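PDB 4Q7F: 5' nucleotidase family protein, which joins a calcineurin-like metallophosphoesterase domain, which holds a manganese and a magnesium ion, to a C-terminal domain of the 5'-nucleotidase family. Local coordinates for residues V359-L364 against Y470-N475; N19-V24 against R273-T278; S183-L188 against Y230-A235; F96-A101 against R124-P129. One frame throughout, in Å; residues are numbered along the deposited sequence. Where two conformers were deposited one is given.

Contact 1. Residues V359-L364 against Y470-N475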
loop_
_atom_site.group_PDB
_atom_site.type_symbol
_atom_site.label_atom_id
_atom_site.label_comp_id
_atom_site.label_asym_id
_atom_site.label_seq_id
_atom_site.Cartn_x
_atom_site.Cartn_y
_atom_site.Cartn_z
ATOM N N VAL A 359 3.347 22.231 15.646
ATOM C CA VAL A 359 4.177 21.530 14.709
ATOM C C VAL A 359 3.292 20.701 13.770
ATOM O O VAL A 359 2.167 20.320 14.127
ATOM C CB VAL A 359 5.152 20.603 15.466
ATOM C CG1 VAL A 359 6.016 19.788 14.516
ATOM C CG2 VAL A 359 6.026 21.429 16.420
ATOM N N ALA A 360 3.779 20.514 12.559
ATOM C CA ALA A 360 3.106 19.665 11.572
ATOM C C ALA A 360 4.165 18.828 10.870
ATOM O O ALA A 360 5.366 19.102 10.992
ATOM C CB ALA A 360 2.327 20.493 10.580
ATOM N N CYS A 361 3.734 17.786 10.168
ATOM C CA CYS A 361 4.652 16.981 9.405
ATOM C C CYS A 361 3.912 16.246 8.309
ATOM O O CYS A 361 2.695 16.070 8.390
ATOM C CB CYS A 361 5.387 15.984 10.271
ATOM S SG CYS A 361 4.352 14.658 10.932
ATOM N N THR A 362 4.665 15.915 7.264
ATOM C CA THR A 362 4.175 15.091 6.143
ATOM C C THR A 362 5.328 14.383 5.470
ATOM O O THR A 362 6.473 14.854 5.484
ATOM C CB THR A 362 3.392 15.887 5.104
ATOM O OG1 THR A 362 2.803 14.982 4.147
ATOM C CG2 THR A 362 4.279 16.902 4.414
ATOM N N ALA A 363 5.027 13.222 4.907
ATOM C CA ALA A 363 6.009 12.478 4.153
ATOM C C ALA A 363 5.982 13.058 2.751
ATOM O O ALA A 363 5.053 13.796 2.402
ATOM C CB ALA A 363 5.651 11.000 4.125
ATOM N N LEU A 364 7.046 12.821 1.989
ATOM C CA LEU A 364 7.049 13.165 0.574
ATOM C C LEU A 364 6.747 11.816 -0.106
ATOM O O LEU A 364 7.566 10.877 -0.067
ATOM C CB LEU A 364 8.393 13.706 0.113
ATOM C CG LEU A 364 8.426 14.088 -1.371
ATOM C CD1 LEU A 364 7.534 15.291 -1.637
ATOM C CD2 LEU A 364 9.852 14.368 -1.794
ATOM N N TYR A 470 3.305 19.999 23.688
ATOM C CA TYR A 470 3.187 20.693 22.393
ATOM C C TYR A 470 2.155 19.972 21.589
ATOM O O TYR A 470 1.757 18.880 21.966
ATOM C CB TYR A 470 4.512 20.667 21.624
ATOM C CG TYR A 470 5.673 21.302 22.348
ATOM C CD1 TYR A 470 5.938 22.659 22.232
ATOM C CD2 TYR A 470 6.506 20.543 23.154
ATOM C CE1 TYR A 470 7.010 23.247 22.907
ATOM C CE2 TYR A 470 7.569 21.127 23.848
ATOM C CZ TYR A 470 7.822 22.471 23.701
ATOM O OH TYR A 470 8.885 23.055 24.372
ATOM N N THR A 471 1.712 20.586 20.502
ATOM C CA THR A 471 0.751 19.958 19.601
ATOM C C THR A 471 1.346 19.750 18.215
ATOM O O THR A 471 2.069 20.604 17.694
ATOM C CB THR A 471 -0.568 20.748 19.456
ATOM O OG1 THR A 471 -0.302 22.104 19.084
ATOM C CG2 THR A 471 -1.317 20.721 20.749
ATOM N N ILE A 472 0.991 18.614 17.605
ATOM C CA ILE A 472 1.495 18.286 16.303
ATOM C C ILE A 472 0.380 17.755 15.415
ATOM O O ILE A 472 -0.450 16.959 15.840
ATOM C CB ILE A 472 2.698 17.302 16.387
ATOM C CG1 ILE A 472 3.307 17.057 15.012
ATOM C CG2 ILE A 472 2.297 15.979 17.035
ATOM C CD1 ILE A 472 4.617 16.286 15.059
ATOM N N CYS A 473 0.336 18.280 14.208
ATOM C CA CYS A 473 -0.613 17.803 13.188
ATOM C C CYS A 473 0.061 16.680 12.412
ATOM O O CYS A 473 1.127 16.884 11.781
ATOM C CB CYS A 473 -0.976 18.933 12.231
ATOM S SG CYS A 473 -2.243 18.478 11.051
ATOM N N VAL A 474 -0.530 15.486 12.473
ATOM C CA VAL A 474 -0.030 14.342 11.739
ATOM C C VAL A 474 -1.191 13.745 10.950
ATOM O O VAL A 474 -2.366 14.069 11.199
ATOM C CB VAL A 474 0.589 13.279 12.659
ATOM C CG1 VAL A 474 1.611 13.934 13.584
ATOM C CG2 VAL A 474 -0.481 12.560 13.478
ATOM N N ASN A 475 -0.888 12.894 9.972
ATOM C CA ASN A 475 -2.003 12.233 9.239
ATOM C C ASN A 475 -2.553 11.041 10.037
ATOM O O ASN A 475 -1.916 10.600 11.004
ATOM C CB ASN A 475 -1.606 11.873 7.824
ATOM C CG ASN A 475 -0.517 10.810 7.746
ATOM O OD1 ASN A 475 -0.541 9.812 8.446
ATOM N ND2 ASN A 475 0.379 10.989 6.818
HETATM O O HOH W 1 1.938 12.981 9.188
HETATM O O HOH W 2 0.520 13.528 5.278
#
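Val359 and Ala360 pair with Ile472 and Cys473 as neighbouring parallel strands inside the mixed sheet of the C-terminal 5'-nucleotidase domain. Val359 carries most of the backbone bonding. Its N donates to Thr471 O at 2.9 Å, and its O accepts from Cys473 N at 2.7 Å. Further on, Cys361 N donates to Cys473 O at 3.2 Å, a longer bond, bent at the hydrogen (137°).

On one face, Val359 CG1 meets Ile472 CD1 at 3.8 Å. The two side chains cross at a slant. Cys361 lies on the same face. Its chi1 of 69° sets SG between the backbone N and the carbonyl carbon, where it touches Val474 CG1 at 3.9 Å. Tyr437 of the neighbouring strand 435-438 touches Cys361 and Ile472. On the other face, Ala360 CB rests against Cys473 CB, beneath helix 342-355.

Strands 435-438 and 390-396 flank the pair, which therefore lies in the interior of the sheet. Beyond Cys361 the two strands spread, and water takes the place of direct bonds. One water donates to Cys361 O and accepts from Asn475 N at 2.9 Å. A second joins Thr362 OG1 to Asn475 ND2, which is 3.0 Å from the water. Asn475 OD1 caps Arg478 N of the following helix, and the residue also touches the bound ligand 3D1.

Contact 2. Residues N19-V24 against R273-T278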
loop_
_atom_site.group_PDB
_atom_site.type_symbol
_atom_site.label_atom_id
_atom_site.label_comp_id
_atom_site.label_asym_id
_atom_site.label_seq_id
_atom_site.Cartn_x
_atom_site.Cartn_y
_atom_site.Cartn_z
ATOM N N ASN A 19 -3.105 -31.347 -16.115
ATOM C CA ASN A 19 -2.541 -30.225 -15.378
ATOM C C ASN A 19 -3.533 -29.121 -15.036
ATOM O O ASN A 19 -4.689 -29.145 -15.467
ATOM C CB ASN A 19 -1.364 -29.671 -16.170
ATOM C CG ASN A 19 -1.774 -29.111 -17.517
ATOM O OD1 ASN A 19 -2.863 -28.559 -17.673
ATOM N ND2 ASN A 19 -0.879 -29.201 -18.482
ATOM N N ILE A 20 -3.055 -28.148 -14.262
ATOM C CA ILE A 20 -3.881 -27.052 -13.838
ATOM C C ILE A 20 -3.011 -25.871 -13.526
ATOM O O ILE A 20 -1.995 -25.982 -12.810
ATOM C CB ILE A 20 -4.751 -27.440 -12.618
ATOM C CG1 ILE A 20 -5.600 -26.243 -12.155
ATOM C CG2 ILE A 20 -3.881 -27.991 -11.490
ATOM C CD1 ILE A 20 -6.477 -26.538 -10.960
ATOM N N ALA A 21 -3.397 -24.727 -14.070
ATOM C CA ALA A 21 -2.625 -23.520 -13.845
ATOM C C ALA A 21 -3.354 -22.531 -12.979
ATOM O O ALA A 21 -4.564 -22.312 -13.136
ATOM C CB ALA A 21 -2.249 -22.873 -15.176
ATOM N N PHE A 22 -2.583 -21.926 -12.071
ATOM C CA PHE A 22 -3.053 -20.900 -11.179
ATOM C C PHE A 22 -2.413 -19.585 -11.546
ATOM O O PHE A 22 -1.203 -19.471 -11.548
ATOM C CB PHE A 22 -2.690 -21.236 -9.731
ATOM C CG PHE A 22 -3.450 -22.392 -9.168
ATOM C CD1 PHE A 22 -2.971 -23.681 -9.297
ATOM C CD2 PHE A 22 -4.644 -22.187 -8.481
ATOM C CE1 PHE A 22 -3.663 -24.747 -8.755
ATOM C CE2 PHE A 22 -5.338 -23.245 -7.940
ATOM C CZ PHE A 22 -4.857 -24.530 -8.084
ATOM N N TYR A 23 -3.246 -18.608 -11.882
ATOM C CA TYR A 23 -2.804 -17.264 -12.229
ATOM C C TYR A 23 -3.215 -16.283 -11.148
ATOM O O TYR A 23 -4.382 -16.255 -10.714
ATOM C CB TYR A 23 -3.478 -16.808 -13.524
ATOM C CG TYR A 23 -3.074 -17.597 -14.709
ATOM C CD1 TYR A 23 -1.929 -17.250 -15.423
ATOM C CD2 TYR A 23 -3.823 -18.700 -15.137
ATOM C CE1 TYR A 23 -1.531 -17.962 -16.519
ATOM C CE2 TYR A 23 -3.444 -19.417 -16.248
ATOM C CZ TYR A 23 -2.296 -19.045 -16.931
ATOM O OH TYR A 23 -1.889 -19.738 -18.007
ATOM N N VAL A 24 -2.292 -15.425 -10.755
ATOM C CA VAL A 24 -2.602 -14.477 -9.732
ATOM C C VAL A 24 -2.061 -13.093 -10.026
ATOM O O VAL A 24 -0.960 -12.945 -10.541
ATOM C CB VAL A 24 -2.106 -14.963 -8.334
ATOM C CG1 VAL A 24 -0.644 -15.382 -8.380
ATOM C CG2 VAL A 24 -2.326 -13.884 -7.265
ATOM N N ARG A 273 2.215 -17.332 -12.180
ATOM C CA ARG A 273 1.632 -18.556 -12.756
ATOM C C ARG A 273 2.272 -19.755 -12.084
ATOM O O ARG A 273 3.493 -19.875 -12.065
ATOM C CB ARG A 273 1.845 -18.655 -14.258
ATOM C CG ARG A 273 1.150 -19.863 -14.883
ATOM C CD ARG A 273 1.482 -20.006 -16.354
ATOM N NE ARG A 273 2.847 -20.504 -16.586
ATOM C CZ ARG A 273 3.482 -20.449 -17.754
ATOM N NH1 ARG A 273 2.906 -19.908 -18.820
ATOM N NH2 ARG A 273 4.699 -20.954 -17.875
ATOM N N VAL A 274 1.442 -20.604 -11.488
ATOM C CA VAL A 274 1.916 -21.824 -10.874
ATOM C C VAL A 274 1.165 -22.943 -11.547
ATOM O O VAL A 274 -0.059 -22.903 -11.603
ATOM C CB VAL A 274 1.659 -21.840 -9.368
ATOM C CG1 VAL A 274 2.042 -23.188 -8.777
ATOM C CG2 VAL A 274 2.459 -20.724 -8.702
ATOM N N VAL A 275 1.898 -23.927 -12.069
ATOM C CA VAL A 275 1.303 -25.053 -12.740
ATOM C C VAL A 275 1.552 -26.319 -11.947
ATOM O O VAL A 275 2.673 -26.586 -11.473
ATOM C CB VAL A 275 1.882 -25.263 -14.160
ATOM C CG1 VAL A 275 1.199 -26.441 -14.850
ATOM C CG2 VAL A 275 1.745 -23.999 -14.992
ATOM N N LEU A 276 0.489 -27.091 -11.791
ATOM C CA LEU A 276 0.581 -28.370 -11.142
ATOM C C LEU A 276 0.239 -29.409 -12.204
ATOM O O LEU A 276 -0.604 -29.143 -13.070
ATOM C CB LEU A 276 -0.396 -28.460 -9.985
ATOM C CG LEU A 276 -0.387 -27.454 -8.857
ATOM C CD1 LEU A 276 -1.342 -27.977 -7.791
ATOM C CD2 LEU A 276 0.993 -27.202 -8.256
ATOM N N SER A 277 0.919 -30.561 -12.185
ATOM C CA SER A 277 0.631 -31.642 -13.152
ATOM C C SER A 277 0.738 -33.014 -12.490
ATOM O O SER A 277 1.460 -33.189 -11.511
ATOM C CB SER A 277 1.524 -31.567 -14.411
ATOM O OG SER A 277 2.906 -31.672 -14.099
ATOM N N THR A 278 -0.010 -33.978 -13.018
ATOM C CA THR A 278 -0.027 -35.323 -12.453
ATOM C C THR A 278 1.174 -36.174 -12.872
ATOM O O THR A 278 1.757 -35.976 -13.930
ATOM C CB THR A 278 -1.314 -36.071 -12.849
ATOM O OG1 THR A 278 -1.439 -36.091 -14.272
ATOM C CG2 THR A 278 -2.531 -35.387 -12.263
#
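Phe22 and Val274, with Ile20 and Leu276, form the hydrogen-bonded pairs of an antiparallel strand contact in the middle of a five-stranded sheet. Four backbone bonds join them. Phe22 N to Val274 O is 2.7 Å, and Leu276 N to Ile20 O is 2.9 Å with 173° at the hydrogen.

One face carries Ile20, Phe22, Val274 and Leu276. The Ile20 and Leu276 side chains lie side by side, with Ile20 CG2 3.8 Å from Leu276 CB. The Phe22 ring reaches back along the sheet, with CE1 at 4.1 Å from Leu276 CD1, and Val274 O sits at the ring edge. Ile242 of the second sheet covers this face.

The other face is more polar. Tyr23 and Arg273 lie side by side, with Arg273 CD 3.6 Å from Tyr23 CE1. The bend at chi3 (74°) turns the end of the arginine, and the guanidinium and ring planes stand 80° apart. Both polar ends share Asp58: Arg273 NH1 by a salt bridge, Tyr23 OH by a hydrogen bond.

Strand 19-25 leads on to Asp27 and His29, ligands of the manganese ion. Two sheets packed through apolar faces, with metal ligands in the loops after the strands, are typical of the calcineurin-like metallophosphoesterase fold.

Contact 3. Residues S183-L188 against Y230-A235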
loop_
_atom_site.group_PDB
_atom_site.type_symbol
_atom_site.label_atom_id
_atom_site.label_comp_id
_atom_site.label_asym_id
_atom_site.label_seq_id
_atom_site.Cartn_x
_atom_site.Cartn_y
_atom_site.Cartn_z
ATOM N N SER A 183 -3.661 -13.293 13.909
ATOM C CA SER A 183 -2.413 -13.698 13.270
ATOM C C SER A 183 -2.677 -14.687 12.123
ATOM O O SER A 183 -3.378 -15.681 12.320
ATOM C CB SER A 183 -1.530 -14.398 14.294
ATOM O OG SER A 183 -0.507 -15.135 13.650
ATOM N N ALA A 184 -2.104 -14.424 10.950
ATOM C CA ALA A 184 -2.259 -15.309 9.798
ATOM C C ALA A 184 -1.586 -16.640 10.092
ATOM O O ALA A 184 -2.072 -17.683 9.681
ATOM C CB ALA A 184 -1.675 -14.689 8.542
ATOM N N PHE A 185 -0.484 -16.602 10.828
ATOM C CA PHE A 185 0.211 -17.825 11.203
ATOM C C PHE A 185 -0.676 -18.716 12.065
ATOM O O PHE A 185 -0.759 -19.934 11.841
ATOM C CB PHE A 185 1.485 -17.497 11.992
ATOM C CG PHE A 185 2.235 -18.713 12.461
ATOM C CD1 PHE A 185 1.803 -19.424 13.563
ATOM C CD2 PHE A 185 3.374 -19.140 11.801
ATOM C CE1 PHE A 185 2.482 -20.549 13.993
ATOM C CE2 PHE A 185 4.066 -20.258 12.234
ATOM C CZ PHE A 185 3.618 -20.965 13.330
ATOM N N GLU A 186 -1.316 -18.117 13.069
ATOM C CA GLU A 186 -2.155 -18.879 14.007
ATOM C C GLU A 186 -3.385 -19.475 13.341
ATOM O O GLU A 186 -3.737 -20.619 13.603
ATOM C CB GLU A 186 -2.584 -18.024 15.194
ATOM C CG GLU A 186 -1.430 -17.551 16.062
ATOM C CD GLU A 186 -1.889 -16.716 17.239
ATOM O OE1 GLU A 186 -3.108 -16.708 17.539
ATOM O OE2 GLU A 186 -1.020 -16.074 17.866
ATOM N N ILE A 187 -4.048 -18.698 12.494
ATOM C CA ILE A 187 -5.235 -19.207 11.807
ATOM C C ILE A 187 -4.841 -20.331 10.840
ATOM O O ILE A 187 -5.548 -21.339 10.724
ATOM C CB ILE A 187 -6.011 -18.083 11.105
ATOM C CG1 ILE A 187 -6.519 -17.075 12.138
ATOM C CG2 ILE A 187 -7.174 -18.646 10.302
ATOM C CD1 ILE A 187 -7.348 -17.670 13.265
ATOM N N LEU A 188 -3.720 -20.161 10.147
ATOM C CA LEU A 188 -3.244 -21.191 9.242
ATOM C C LEU A 188 -2.965 -22.460 10.033
ATOM O O LEU A 188 -3.438 -23.539 9.673
ATOM C CB LEU A 188 -1.973 -20.751 8.493
ATOM C CG LEU A 188 -1.354 -21.806 7.559
ATOM C CD1 LEU A 188 -2.348 -22.258 6.506
ATOM C CD2 LEU A 188 -0.107 -21.243 6.901
ATOM N N TYR A 230 7.359 -15.930 6.224
ATOM C CA TYR A 230 8.479 -16.827 6.465
ATOM C C TYR A 230 8.139 -17.841 7.555
ATOM O O TYR A 230 8.343 -19.045 7.376
ATOM C CB TYR A 230 9.758 -16.076 6.820
ATOM C CG TYR A 230 10.933 -17.010 6.918
ATOM C CD1 TYR A 230 11.223 -17.675 8.108
ATOM C CD2 TYR A 230 11.740 -17.249 5.819
ATOM C CE1 TYR A 230 12.286 -18.556 8.196
ATOM C CE2 TYR A 230 12.818 -18.119 5.899
ATOM C CZ TYR A 230 13.082 -18.773 7.085
ATOM O OH TYR A 230 14.146 -19.640 7.154
ATOM N N ALA A 231 7.622 -17.355 8.679
ATOM C CA ALA A 231 7.249 -18.234 9.785
ATOM C C ALA A 231 6.226 -19.275 9.311
ATOM O O ALA A 231 6.247 -20.418 9.753
ATOM C CB ALA A 231 6.693 -17.428 10.938
HETATM N N MSE A 232 5.335 -18.869 8.415
HETATM C CA MSE A 232 4.314 -19.784 7.874
HETATM C C MSE A 232 4.952 -20.896 7.063
HETATM O O MSE A 232 4.643 -22.081 7.250
HETATM C CB MSE A 232 3.305 -18.978 7.070
HETATM C CG MSE A 232 2.356 -18.215 7.990
HETATM SE SE MSE A 232 1.615 -16.635 7.048
HETATM C CE MSE A 232 -0.037 -17.531 6.456
ATOM N N LEU A 233 5.851 -20.539 6.153
ATOM C CA LEU A 233 6.548 -21.548 5.349
ATOM C C LEU A 233 7.462 -22.414 6.212
ATOM O O LEU A 233 7.419 -23.643 6.140
ATOM C CB LEU A 233 7.360 -20.880 4.233
ATOM C CG LEU A 233 6.556 -20.314 3.066
ATOM C CD1 LEU A 233 7.396 -19.354 2.247
ATOM C CD2 LEU A 233 6.026 -21.445 2.203
ATOM N N GLU A 234 8.289 -21.761 7.023
ATOM C CA GLU A 234 9.217 -22.442 7.905
ATOM C C GLU A 234 8.514 -23.536 8.717
ATOM O O GLU A 234 9.053 -24.622 8.890
ATOM C CB GLU A 234 9.872 -21.430 8.859
ATOM C CG GLU A 234 10.833 -22.031 9.879
ATOM C CD GLU A 234 11.319 -21.017 10.915
ATOM O OE1 GLU A 234 12.503 -21.080 11.289
ATOM O OE2 GLU A 234 10.535 -20.145 11.354
ATOM N N ALA A 235 7.318 -23.241 9.211
ATOM C CA ALA A 235 6.565 -24.183 10.023
ATOM C C ALA A 235 5.709 -25.155 9.225
ATOM O O ALA A 235 5.587 -26.328 9.610
ATOM C CB ALA A 235 5.676 -23.423 10.993
#
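Phe185 extends with CG opposite its backbone nitrogen (chi1 178°), which carries the ring across to Ala231 and Ala235. Met232, a selenomethionine, bends at chi3 (95°) and tucks its methyl between Ala184 and Leu188. These two reaches in opposite directions join segments 184-188 and 230-235, which lie on helices 184-198 and 229-236. The segment axes run 31° apart and come no closer than 9.7 Å.

The ring meets the backbone of the other helix with its edge. Phe185 CE2 is 3.3 Å from Ala231 O, near the ring plane. Ala231 CB touches CD2 of Phe185, and Ala235 CB lies 3.8 Å from its CE2. Deeper in, Met232 CE is 3.7 Å from Leu188 CD2 and 3.9 Å from Ala184 CB. Met232 CG also touches Phe185 CA. Met232 meets Tyr206 and Leu162, on strands 201-207 and 155-163 of the six-stranded sheet.

Ser183 caps helix 184-198, its OG accepting from Glu186 N at 3.1 Å. Glu228, directly before helix 229-236, bonds Ser183 OG and the backbone N of Ala184 and Phe185.

Between the segments the contact is apolar, with the aromatic edge beside Ala231 O probably adding a weak electrostatic attraction; the polar tie comes from Glu228 next door.

Contact 4. Residues F96-A101 against R124-P129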
loop_
_atom_site.group_PDB
_atom_site.type_symbol
_atom_site.label_atom_id
_atom_site.label_comp_id
_atom_site.label_asym_id
_atom_site.label_seq_id
_atom_site.Cartn_x
_atom_site.Cartn_y
_atom_site.Cartn_z
ATOM N N PHE A 96 -15.190 -4.162 -14.193
ATOM C CA PHE A 96 -13.976 -4.680 -14.807
ATOM C C PHE A 96 -13.678 -6.070 -14.270
ATOM O O PHE A 96 -13.457 -7.004 -15.060
ATOM C CB PHE A 96 -12.747 -3.763 -14.582
ATOM C CG PHE A 96 -12.732 -2.537 -15.457
ATOM C CD1 PHE A 96 -12.485 -2.659 -16.819
ATOM C CD2 PHE A 96 -12.939 -1.272 -14.930
ATOM C CE1 PHE A 96 -12.468 -1.549 -17.642
ATOM C CE2 PHE A 96 -12.913 -0.156 -15.747
ATOM C CZ PHE A 96 -12.680 -0.287 -17.098
ATOM N N TYR A 97 -13.652 -6.238 -12.947
ATOM C CA TYR A 97 -13.345 -7.559 -12.395
ATOM C C TYR A 97 -14.382 -8.598 -12.807
ATOM O O TYR A 97 -14.045 -9.733 -13.155
ATOM C CB TYR A 97 -13.189 -7.524 -10.880
ATOM C CG TYR A 97 -11.832 -7.077 -10.418
ATOM C CD1 TYR A 97 -11.523 -5.742 -10.261
ATOM C CD2 TYR A 97 -10.840 -8.013 -10.163
ATOM C CE1 TYR A 97 -10.252 -5.347 -9.847
ATOM C CE2 TYR A 97 -9.583 -7.631 -9.768
ATOM C CZ TYR A 97 -9.294 -6.304 -9.606
ATOM O OH TYR A 97 -8.021 -5.975 -9.196
ATOM N N ASN A 98 -15.646 -8.197 -12.772
ATOM C CA ASN A 98 -16.709 -9.083 -13.095
ATOM C C ASN A 98 -16.667 -9.626 -14.518
ATOM O O ASN A 98 -16.970 -10.806 -14.709
ATOM C CB ASN A 98 -18.087 -8.452 -12.780
ATOM C CG ASN A 98 -18.455 -8.555 -11.306
ATOM O OD1 ASN A 98 -17.752 -9.168 -10.524
ATOM N ND2 ASN A 98 -19.568 -7.957 -10.934
ATOM N N ARG A 99 -16.299 -8.794 -15.506
ATOM C CA ARG A 99 -16.201 -9.256 -16.901
ATOM C C ARG A 99 -15.138 -10.315 -17.064
ATOM O O ARG A 99 -15.269 -11.205 -17.887
ATOM C CB ARG A 99 -15.738 -8.178 -17.873
ATOM C CG ARG A 99 -16.468 -6.876 -17.895
ATOM C CD ARG A 99 -16.139 -6.206 -19.211
ATOM N NE ARG A 99 -16.190 -4.767 -19.092
ATOM C CZ ARG A 99 -15.135 -3.982 -19.228
ATOM N NH1 ARG A 99 -15.284 -2.678 -19.081
ATOM N NH2 ARG A 99 -13.954 -4.498 -19.546
HETATM N N MSE A 100 -14.090 -10.214 -16.262
HETATM C CA MSE A 100 -12.926 -11.103 -16.413
HETATM C C MSE A 100 -13.087 -12.506 -15.893
HETATM O O MSE A 100 -12.190 -13.338 -16.044
HETATM C CB MSE A 100 -11.774 -10.402 -15.689
HETATM C CG MSE A 100 -11.430 -9.136 -16.462
HETATM SE SE MSE A 100 -9.988 -8.219 -15.522
HETATM C CE MSE A 100 -10.020 -6.645 -16.711
ATOM N N ALA A 101 -14.192 -12.776 -15.220
ATOM C CA ALA A 101 -14.455 -14.116 -14.684
ATOM C C ALA A 101 -13.360 -14.709 -13.803
ATOM O O ALA A 101 -12.812 -15.765 -14.106
ATOM C CB ALA A 101 -14.840 -15.074 -15.800
ATOM N N ARG A 124 -20.413 -7.630 -2.216
ATOM C CA ARG A 124 -21.680 -8.184 -2.699
ATOM C C ARG A 124 -21.922 -7.899 -4.185
ATOM O O ARG A 124 -22.712 -8.582 -4.814
ATOM C CB ARG A 124 -22.881 -7.776 -1.812
ATOM C CG ARG A 124 -23.138 -6.293 -1.611
ATOM C CD ARG A 124 -24.390 -6.062 -0.743
ATOM N NE ARG A 124 -24.526 -4.653 -0.354
ATOM C CZ ARG A 124 -24.100 -4.117 0.794
ATOM N NH1 ARG A 124 -24.266 -2.817 1.004
ATOM N NH2 ARG A 124 -23.510 -4.853 1.734
ATOM N N ARG A 125 -21.235 -6.901 -4.735
ATOM C CA ARG A 125 -21.354 -6.566 -6.155
ATOM C C ARG A 125 -20.449 -7.501 -7.040
ATOM O O ARG A 125 -20.726 -7.707 -8.218
ATOM C CB ARG A 125 -20.992 -5.097 -6.417
ATOM C CG ARG A 125 -22.021 -4.073 -5.947
ATOM C CD ARG A 125 -21.495 -2.642 -6.161
ATOM N NE ARG A 125 -22.431 -1.601 -5.706
ATOM C CZ ARG A 125 -23.481 -1.150 -6.400
ATOM N NH1 ARG A 125 -23.781 -1.648 -7.594
ATOM N NH2 ARG A 125 -24.252 -0.199 -5.886
ATOM N N LEU A 126 -19.382 -8.045 -6.457
ATOM C CA LEU A 126 -18.484 -8.952 -7.170
ATOM C C LEU A 126 -19.148 -10.306 -7.411
ATOM O O LEU A 126 -19.923 -10.793 -6.570
ATOM C CB LEU A 126 -17.192 -9.176 -6.400
ATOM C CG LEU A 126 -16.274 -7.966 -6.207
ATOM C CD1 LEU A 126 -15.198 -8.220 -5.159
ATOM C CD2 LEU A 126 -15.616 -7.572 -7.527
ATOM N N ASN A 127 -18.807 -10.910 -8.538
ATOM C CA ASN A 127 -19.377 -12.216 -8.940
ATOM C C ASN A 127 -18.498 -13.443 -8.593
ATOM O O ASN A 127 -18.638 -14.489 -9.175
ATOM C CB ASN A 127 -19.769 -12.198 -10.423
ATOM C CG ASN A 127 -18.576 -12.059 -11.350
ATOM O OD1 ASN A 127 -17.443 -12.275 -10.958
ATOM N ND2 ASN A 127 -18.837 -11.696 -12.600
ATOM N N TYR A 128 -17.616 -13.290 -7.608
ATOM C CA TYR A 128 -16.804 -14.380 -7.106
ATOM C C TYR A 128 -16.549 -14.094 -5.627
ATOM O O TYR A 128 -16.642 -12.956 -5.207
ATOM C CB TYR A 128 -15.479 -14.492 -7.863
ATOM C CG TYR A 128 -14.673 -13.213 -7.861
ATOM C CD1 TYR A 128 -13.818 -12.899 -6.807
ATOM C CD2 TYR A 128 -14.783 -12.320 -8.898
ATOM C CE1 TYR A 128 -13.088 -11.729 -6.803
ATOM C CE2 TYR A 128 -14.068 -11.146 -8.908
ATOM C CZ TYR A 128 -13.218 -10.861 -7.855
ATOM O OH TYR A 128 -12.521 -9.701 -7.895
ATOM N N PRO A 129 -16.234 -15.131 -4.838
ATOM C CA PRO A 129 -16.005 -14.950 -3.415
ATOM C C PRO A 129 -14.661 -14.367 -3.045
ATOM O O PRO A 129 -13.665 -14.599 -3.723
ATOM C CB PRO A 129 -16.071 -16.375 -2.863
ATOM C CG PRO A 129 -15.669 -17.230 -3.996
ATOM C CD PRO A 129 -16.281 -16.557 -5.204
HETATM O O HOH W 3 -15.057 -12.104 -12.290
#
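The backbones come nearest at Asn98 and Asn127, with CA atoms 5.8 Å apart, where helix 91-99 nears its end and the chain has just left helix 116-125. The side-chain amide of Asn98 clips onto the backbone opposite. Its ND2 donates to Arg125 O at 3.0 Å, nearly straight, with Arg125 O in the plane of the Asn98 amide. Its OD1 accepts from Asn127 N at 2.8 Å, with the donor tilted 35° from the carbonyl plane. Both ends of one amide are thus engaged, which fixes its rotation and holds the turn after helix 116-125.

Asn127 returns the grip. Its chi1 of 66° folds the side chain back over Asn98, and its ND2 donates to Asn98 O at 3.0 Å. The two amides stack, planes 26° apart, with their side chains running antiparallel. A water lies 2.7 Å from both Tyr97 O and Asn127 OD1.

Both helices belong to the calcineurin-like alpha/beta domain, whose five-stranded sheet has the short strand 104-105 at one edge. Pro129 bonds to Gly105 of that strand through the backbone.

Toward Leu126 and Tyr128 the contact turns apolar and aromatic. Tyr97 CB touches Leu126 CD2 at 4.1 Å. The Tyr97 and Tyr128 side chains cross, and Tyr128 OH approaches Tyr97 CD2 to 3.3 Å. Tyr97 OH itself reaches Asp69 by a hydrogen bond. The Tyr97 side chain is about 11 Å from the bound manganese ion.

Contacts 2, 3 and 4 all build the calcineurin-like domain, while contact 1 lies in the C-terminal domain, its centre 48 Å from that of contact 2. Contacts 1 and 2 are buried strand pairs, one parallel and one antiparallel, and both rely on backbone hydrogen bonds. Contacts 3 and 4 are partly buried and involve helices. Contact 3 is apolar across its interface; contact 4 is held mainly by asparagine amides bonded to backbone. Contacts 3 and 4 both fall within the long chain excursion between residues 19-24 and 273-278. No two contacts touch; contacts 2 and 4 come nearest, with about 9 Å between nearest atoms.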